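Local atomic coordinates of Alpha/beta hydrolase (Pseudomonas aeruginosa PAO1, PDB entry 4R1D), a protein that probably acts as a calcium-binding lipase of the alpha/beta-hydrolase class (Tle4), delivered by a type VI secretion system and held in complex by the inhibitor Tli4. Residues 357-362 and 366-371; 308-313 and 381-386. All blocks are in the same frame, centred on the assembly; numbering follows the deposited sequence. Where two conformers were deposited one is given.

Interaction 1: residues 357-362 and 366-371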
loop_
_atom_site.group_PDB
_atom_site.type_symbol
_atom_site.label_atom_id
_atom_site.label_comp_id
_atom_site.label_asym_id
_atom_site.label_seq_id
_atom_site.Cartn_x
_atom_site.Cartn_y
_atom_site.Cartn_z
ATOM N N ARG A 357 13.007 24.214 -20.822
ATOM C CA ARG A 357 13.072 23.452 -19.579
ATOM C C ARG A 357 11.724 22.770 -19.353
ATOM O O ARG A 357 10.940 23.147 -18.469
ATOM C CB ARG A 357 13.460 24.374 -18.430
ATOM C CG ARG A 357 14.776 25.113 -18.725
ATOM C CD ARG A 357 15.407 25.720 -17.484
ATOM N NE ARG A 357 15.885 24.707 -16.544
ATOM C CZ ARG A 357 16.486 24.990 -15.390
ATOM N NH1 ARG A 357 16.686 26.250 -15.038
ATOM N NH2 ARG A 357 16.891 24.017 -14.589
ATOM N N ALA A 358 11.484 21.778 -20.204
ATOM C CA ALA A 358 10.273 20.973 -20.238
ATOM C C ALA A 358 10.743 19.525 -20.189
ATOM O O ALA A 358 11.357 19.032 -21.136
ATOM C CB ALA A 358 9.530 21.240 -21.537
ATOM N N TYR A 359 10.467 18.838 -19.083
ATOM C CA TYR A 359 11.052 17.528 -18.829
ATOM C C TYR A 359 9.987 16.430 -18.839
ATOM O O TYR A 359 8.843 16.690 -18.478
ATOM C CB TYR A 359 11.776 17.560 -17.478
ATOM C CG TYR A 359 12.805 18.667 -17.394
ATOM C CD1 TYR A 359 12.458 19.939 -16.956
ATOM C CD2 TYR A 359 14.128 18.445 -17.766
ATOM C CE1 TYR A 359 13.409 20.971 -16.887
ATOM C CE2 TYR A 359 15.077 19.466 -17.697
ATOM C CZ TYR A 359 14.707 20.724 -17.258
ATOM O OH TYR A 359 15.650 21.742 -17.198
ATOM N N PRO A 360 10.353 15.210 -19.281
ATOM C CA PRO A 360 11.672 14.849 -19.829
ATOM C C PRO A 360 11.946 15.578 -21.142
ATOM O O PRO A 360 11.018 15.835 -21.911
ATOM C CB PRO A 360 11.544 13.349 -20.125
ATOM C CG PRO A 360 10.364 12.885 -19.340
ATOM C CD PRO A 360 9.440 14.057 -19.252
ATOM N N GLN A 361 13.216 15.892 -21.384
ATOM C CA GLN A 361 13.651 16.542 -22.615
ATOM C C GLN A 361 14.024 15.486 -23.645
ATOM O O GLN A 361 13.890 15.708 -24.857
ATOM C CB GLN A 361 14.877 17.417 -22.342
ATOM C CG GLN A 361 14.660 18.578 -21.389
ATOM C CD GLN A 361 15.927 19.402 -21.214
ATOM O OE1 GLN A 361 15.924 20.626 -21.388
ATOM N NE2 GLN A 361 17.015 18.731 -20.883
ATOM N N ASN A 362 14.487 14.333 -23.162
ATOM C CA ASN A 362 14.874 13.252 -24.070
ATOM C C ASN A 362 14.276 11.900 -23.695
ATOM O O ASN A 362 14.931 10.862 -23.767
ATOM C CB ASN A 362 16.395 13.139 -24.205
ATOM C CG ASN A 362 16.805 12.189 -25.319
ATOM O OD1 ASN A 362 16.159 12.129 -26.371
ATOM N ND2 ASN A 362 17.868 11.427 -25.089
ATOM N N TYR A 366 13.296 8.717 -15.858
ATOM C CA TYR A 366 14.023 8.056 -14.779
ATOM C C TYR A 366 15.304 8.801 -14.420
ATOM O O TYR A 366 15.558 9.072 -13.238
ATOM C CB TYR A 366 14.298 6.584 -15.124
ATOM C CG TYR A 366 13.053 5.895 -15.626
ATOM C CD1 TYR A 366 12.064 5.476 -14.749
ATOM C CD2 TYR A 366 12.842 5.706 -16.991
ATOM C CE1 TYR A 366 10.902 4.871 -15.222
ATOM C CE2 TYR A 366 11.691 5.096 -17.466
ATOM C CZ TYR A 366 10.731 4.684 -16.576
ATOM O OH TYR A 366 9.597 4.083 -17.053
ATOM N N GLU A 367 16.097 9.153 -15.429
ATOM C CA GLU A 367 17.348 9.866 -15.177
ATOM C C GLU A 367 17.145 11.377 -15.094
ATOM O O GLU A 367 17.775 12.057 -14.286
ATOM C CB GLU A 367 18.379 9.552 -16.270
ATOM C CG GLU A 367 18.721 8.075 -16.420
ATOM C CD GLU A 367 19.460 7.511 -15.221
ATOM O OE1 GLU A 367 20.213 8.267 -14.573
ATOM O OE2 GLU A 367 19.283 6.310 -14.929
ATOM N N GLU A 368 16.265 11.901 -15.940
ATOM C CA GLU A 368 16.057 13.343 -16.018
ATOM C C GLU A 368 15.323 13.935 -14.820
ATOM O O GLU A 368 15.553 15.079 -14.446
ATOM C CB GLU A 368 15.319 13.707 -17.305
ATOM C CG GLU A 368 16.060 13.319 -18.565
ATOM C CD GLU A 368 15.397 13.900 -19.781
ATOM O OE1 GLU A 368 15.174 15.127 -19.787
ATOM O OE2 GLU A 368 15.061 13.135 -20.704
ATOM N N ILE A 369 14.441 13.153 -14.213
ATOM C CA ILE A 369 13.597 13.665 -13.135
ATOM C C ILE A 369 13.718 12.828 -11.863
ATOM O O ILE A 369 14.067 13.349 -10.806
ATOM C CB ILE A 369 12.123 13.707 -13.573
ATOM C CG1 ILE A 369 11.967 14.587 -14.820
ATOM C CG2 ILE A 369 11.247 14.243 -12.464
ATOM C CD1 ILE A 369 10.573 14.537 -15.462
ATOM N N TYR A 370 13.454 11.526 -11.968
ATOM C CA TYR A 370 13.301 10.704 -10.756
ATOM C C TYR A 370 14.578 10.555 -9.922
ATOM O O TYR A 370 14.516 10.607 -8.700
ATOM C CB TYR A 370 12.696 9.324 -11.064
ATOM C CG TYR A 370 11.440 9.390 -11.889
ATOM C CD1 TYR A 370 10.642 10.526 -11.878
ATOM C CD2 TYR A 370 11.050 8.312 -12.690
ATOM C CE1 TYR A 370 9.489 10.604 -12.649
ATOM C CE2 TYR A 370 9.902 8.375 -13.465
ATOM C CZ TYR A 370 9.127 9.528 -13.445
ATOM O OH TYR A 370 7.988 9.595 -14.214
ATOM N N LYS A 371 15.722 10.375 -10.583
ATOM C CA LYS A 371 17.004 10.276 -9.885
ATOM C C LYS A 371 17.738 11.620 -9.789
ATOM O O LYS A 371 18.736 11.739 -9.076
ATOM C CB LYS A 371 17.900 9.212 -10.537
ATOM C CG LYS A 371 17.344 7.792 -10.392
ATOM C CD LYS A 371 18.402 6.727 -10.669
ATOM C CE LYS A 371 18.447 6.371 -12.133
ATOM N NZ LYS A 371 19.399 5.263 -12.436
#

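Interaction 2: residues 308-313 and 381-386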
loop_
_atom_site.group_PDB
_atom_site.type_symbol
_atom_site.label_atom_id
_atom_site.label_comp_id
_atom_site.label_asym_id
_atom_site.label_seq_id
_atom_site.Cartn_x
_atom_site.Cartn_y
_atom_site.Cartn_z
ATOM N N ARG A 308 1.026 15.050 4.342
ATOM C CA ARG A 308 0.535 16.408 4.107
ATOM C C ARG A 308 1.637 17.359 3.658
ATOM O O ARG A 308 1.393 18.551 3.470
ATOM C CB ARG A 308 -0.104 16.956 5.374
ATOM C CG ARG A 308 -1.326 16.193 5.801
ATOM C CD ARG A 308 -2.381 16.234 4.720
ATOM N NE ARG A 308 -3.619 15.632 5.190
ATOM C CZ ARG A 308 -4.682 15.427 4.428
ATOM N NH1 ARG A 308 -4.662 15.779 3.149
ATOM N NH2 ARG A 308 -5.763 14.869 4.953
ATOM N N ASN A 309 2.842 16.837 3.512
ATOM C CA ASN A 309 3.937 17.597 2.910
ATOM C C ASN A 309 4.912 16.641 2.239
ATOM O O ASN A 309 4.748 15.403 2.289
ATOM C CB ASN A 309 4.637 18.521 3.930
ATOM C CG ASN A 309 5.225 17.766 5.111
ATOM O OD1 ASN A 309 5.752 16.672 4.963
ATOM N ND2 ASN A 309 5.146 18.365 6.299
ATOM N N ALA A 310 5.915 17.211 1.584
ATOM C CA ALA A 310 6.890 16.436 0.835
ATOM C C ALA A 310 7.523 15.321 1.660
ATOM O O ALA A 310 7.599 14.179 1.212
ATOM C CB ALA A 310 7.979 17.360 0.301
ATOM N N GLY A 311 8.006 15.665 2.851
ATOM C CA GLY A 311 8.769 14.728 3.657
ATOM C C GLY A 311 7.929 13.528 4.062
ATOM O O GLY A 311 8.426 12.402 4.109
ATOM N N GLU A 312 6.663 13.768 4.381
ATOM C CA GLU A 312 5.779 12.682 4.807
ATOM C C GLU A 312 5.496 11.713 3.668
ATOM O O GLU A 312 5.574 10.502 3.834
ATOM C CB GLU A 312 4.473 13.247 5.371
ATOM C CG GLU A 312 4.703 13.927 6.714
ATOM C CD GLU A 312 3.440 14.469 7.357
ATOM O OE1 GLU A 312 2.356 14.400 6.749
ATOM O OE2 GLU A 312 3.548 15.001 8.477
ATOM N N VAL A 313 5.180 12.250 2.500
ATOM C CA VAL A 313 4.865 11.387 1.374
ATOM C C VAL A 313 6.112 10.679 0.903
ATOM O O VAL A 313 6.099 9.482 0.640
ATOM C CB VAL A 313 4.289 12.192 0.202
ATOM C CG1 VAL A 313 4.066 11.270 -1.003
ATOM C CG2 VAL A 313 2.989 12.863 0.616
ATOM N N GLU A 381 17.943 17.071 -3.113
ATOM C CA GLU A 381 18.861 16.842 -2.014
ATOM C C GLU A 381 18.230 17.201 -0.668
ATOM O O GLU A 381 18.446 16.516 0.339
ATOM C CB GLU A 381 20.144 17.656 -2.239
ATOM C CG GLU A 381 21.314 17.167 -1.412
ATOM C CD GLU A 381 21.684 15.730 -1.749
ATOM O OE1 GLU A 381 22.197 15.494 -2.865
ATOM O OE2 GLU A 381 21.450 14.836 -0.905
ATOM N N GLN A 382 17.440 18.268 -0.646
ATOM C CA GLN A 382 16.816 18.707 0.597
ATOM C C GLN A 382 15.932 17.614 1.199
ATOM O O GLN A 382 15.618 17.662 2.383
ATOM C CB GLN A 382 15.972 19.964 0.376
ATOM C CG GLN A 382 14.826 19.763 -0.612
ATOM C CD GLN A 382 13.749 20.815 -0.471
ATOM O OE1 GLN A 382 13.921 21.962 -0.889
ATOM N NE2 GLN A 382 12.626 20.430 0.122
ATOM N N ASN A 383 15.520 16.652 0.375
ATOM C CA ASN A 383 14.568 15.628 0.822
ATOM C C ASN A 383 15.191 14.244 1.009
ATOM O O ASN A 383 14.485 13.273 1.301
ATOM C CB ASN A 383 13.362 15.544 -0.130
ATOM C CG ASN A 383 12.428 16.740 0.001
ATOM O OD1 ASN A 383 12.565 17.550 0.928
ATOM N ND2 ASN A 383 11.468 16.854 -0.918
ATOM N N SER A 384 16.506 14.152 0.828
ATOM C CA SER A 384 17.225 12.893 1.023
ATOM C C SER A 384 17.053 12.360 2.443
ATOM O O SER A 384 17.046 11.143 2.659
ATOM C CB SER A 384 18.723 13.072 0.736
ATOM O OG SER A 384 18.940 13.616 -0.552
ATOM N N GLN A 385 16.914 13.279 3.398
ATOM C CA GLN A 385 16.810 12.945 4.816
ATOM C C GLN A 385 15.601 12.064 5.081
ATOM O O GLN A 385 15.558 11.344 6.075
ATOM C CB GLN A 385 16.687 14.218 5.652
ATOM C CG GLN A 385 15.527 15.116 5.227
ATOM C CD GLN A 385 15.420 16.381 6.062
ATOM O OE1 GLN A 385 15.558 16.347 7.283
ATOM N NE2 GLN A 385 15.179 17.505 5.401
ATOM N N TYR A 386 14.624 12.119 4.182
ATOM C CA TYR A 386 13.380 11.368 4.376
ATOM C C TYR A 386 13.437 9.935 3.847
ATOM O O TYR A 386 12.558 9.117 4.151
ATOM C CB TYR A 386 12.210 12.131 3.763
ATOM C CG TYR A 386 11.995 13.489 4.397
ATOM C CD1 TYR A 386 11.568 13.593 5.714
ATOM C CD2 TYR A 386 12.212 14.664 3.683
ATOM C CE1 TYR A 386 11.353 14.820 6.305
ATOM C CE2 TYR A 386 11.992 15.911 4.271
ATOM C CZ TYR A 386 11.569 15.981 5.583
ATOM O OH TYR A 386 11.348 17.200 6.200
#

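Interaction 1: residues 357-362 and 366-371
Glu368 reaches from the short helix 365-370 into the bend that follows strand 358-359, and its carboxylate takes two consecutive backbone N-H groups there. The CB of Glu368 points at the bend. CG stands beside the backbone N, anti to the carbonyl carbon (chi1 -61°), and from there the chain runs out extended, which carries CD to the main chain of Gln361 and Asn362. At the tip the two oxygens part company. Glu368 OE1 accepts from Gln361 N at 2.6 Å in a nearly straight bond (168°), while its OE2 takes Asn362 N at 2.8 Å along a more bent path. Both donors arrive on the syn side, somewhat out of the carboxylate plane, so the fork holds the group at two points and limits its rotation. OE2 also receives the N-H of Asp364, from the turn joining the two segments. CB of Pro360 lies 3.6 Å from Glu368 OE2, and the edge of the Tyr359 ring faces OE1.

This is a local strand-turn-helix connection: three residues separate the segments, and strand 358-359 is an outermost strand of the small mixed sheet, paired antiparallel with 339-342. A cis peptide bond precedes Pro360 at the bend.

Ile369, the next residue of the helix, supplies the apolar half. Its CD1 lies 3.8 Å from Tyr359 CB and 4.0 Å from Pro360 CD, and the Ile369 side chain also touches Leu339 and Trp338. The Tyr359 ring stacks with Tyr376, and its OH accepts a hydrogen bond from Arg357 NE at 3.0 Å, with the hydroxyl in the guanidinium plane.

Interaction 2: residues 308-313 and 381-386
The ring of Tyr386 lies flat against the backbone of Gly311, a CH-pi contact in the first turn of helix 310-317, whose N-cap is Asn309. Gly311 CA sits 3.3 Å from the Tyr386 ring centroid and only 6° off the ring normal, so it meets the middle of the face, and the six ring carbons are at similar distances from it. With no side chain on Gly311, the tyrosine can come this close to the helix. A chi1 of -61° turns the Tyr386 ring away from its own carbonyl carbon and lays it over the helix. The other face of the ring carries Gln385 CG, offset toward the rim, so the ring is sandwiched between its own neighbour and the helix. Asn383 OD1 meets the ring edge in plane, and the same oxygen accepts from Gln382 NE2 at 3.0 Å, the donor standing above the carbonyl plane.

Glu463 bridges the two sides: it takes the hydroxyl of Tyr386 through one carboxylate oxygen and the N-H of Gly311 through the other. In the cap at the helix start, Asn309 OD1 accepts from Glu312 N at 3.1 Å. Beside the ring, the amide of Asn383 turns its nitrogen to the helix, placing ND2 3.7 Å from Ala310 CB.

Both contacts lie about 23 Å from the centre of the chain, measured from their own centres, and away from the calcium site; they do not touch, their centres being about 20 Å apart. Interaction 1 is short-range, closing a turn between an edge strand and helix 365-370, and is partly exposed; interaction 2 joins residues 68 apart at their closest ends, pairing the start of helix 310-317 with the loop that follows helix 365-370, and is more buried. Their chemistry differs accordingly. In interaction 1 a carboxylate grips backbone N-H groups directly across the contact, whereas interaction 2 has no hydrogen bond between its segments: an aromatic face meets backbone, and Glu463 supplies the polar tie from outside.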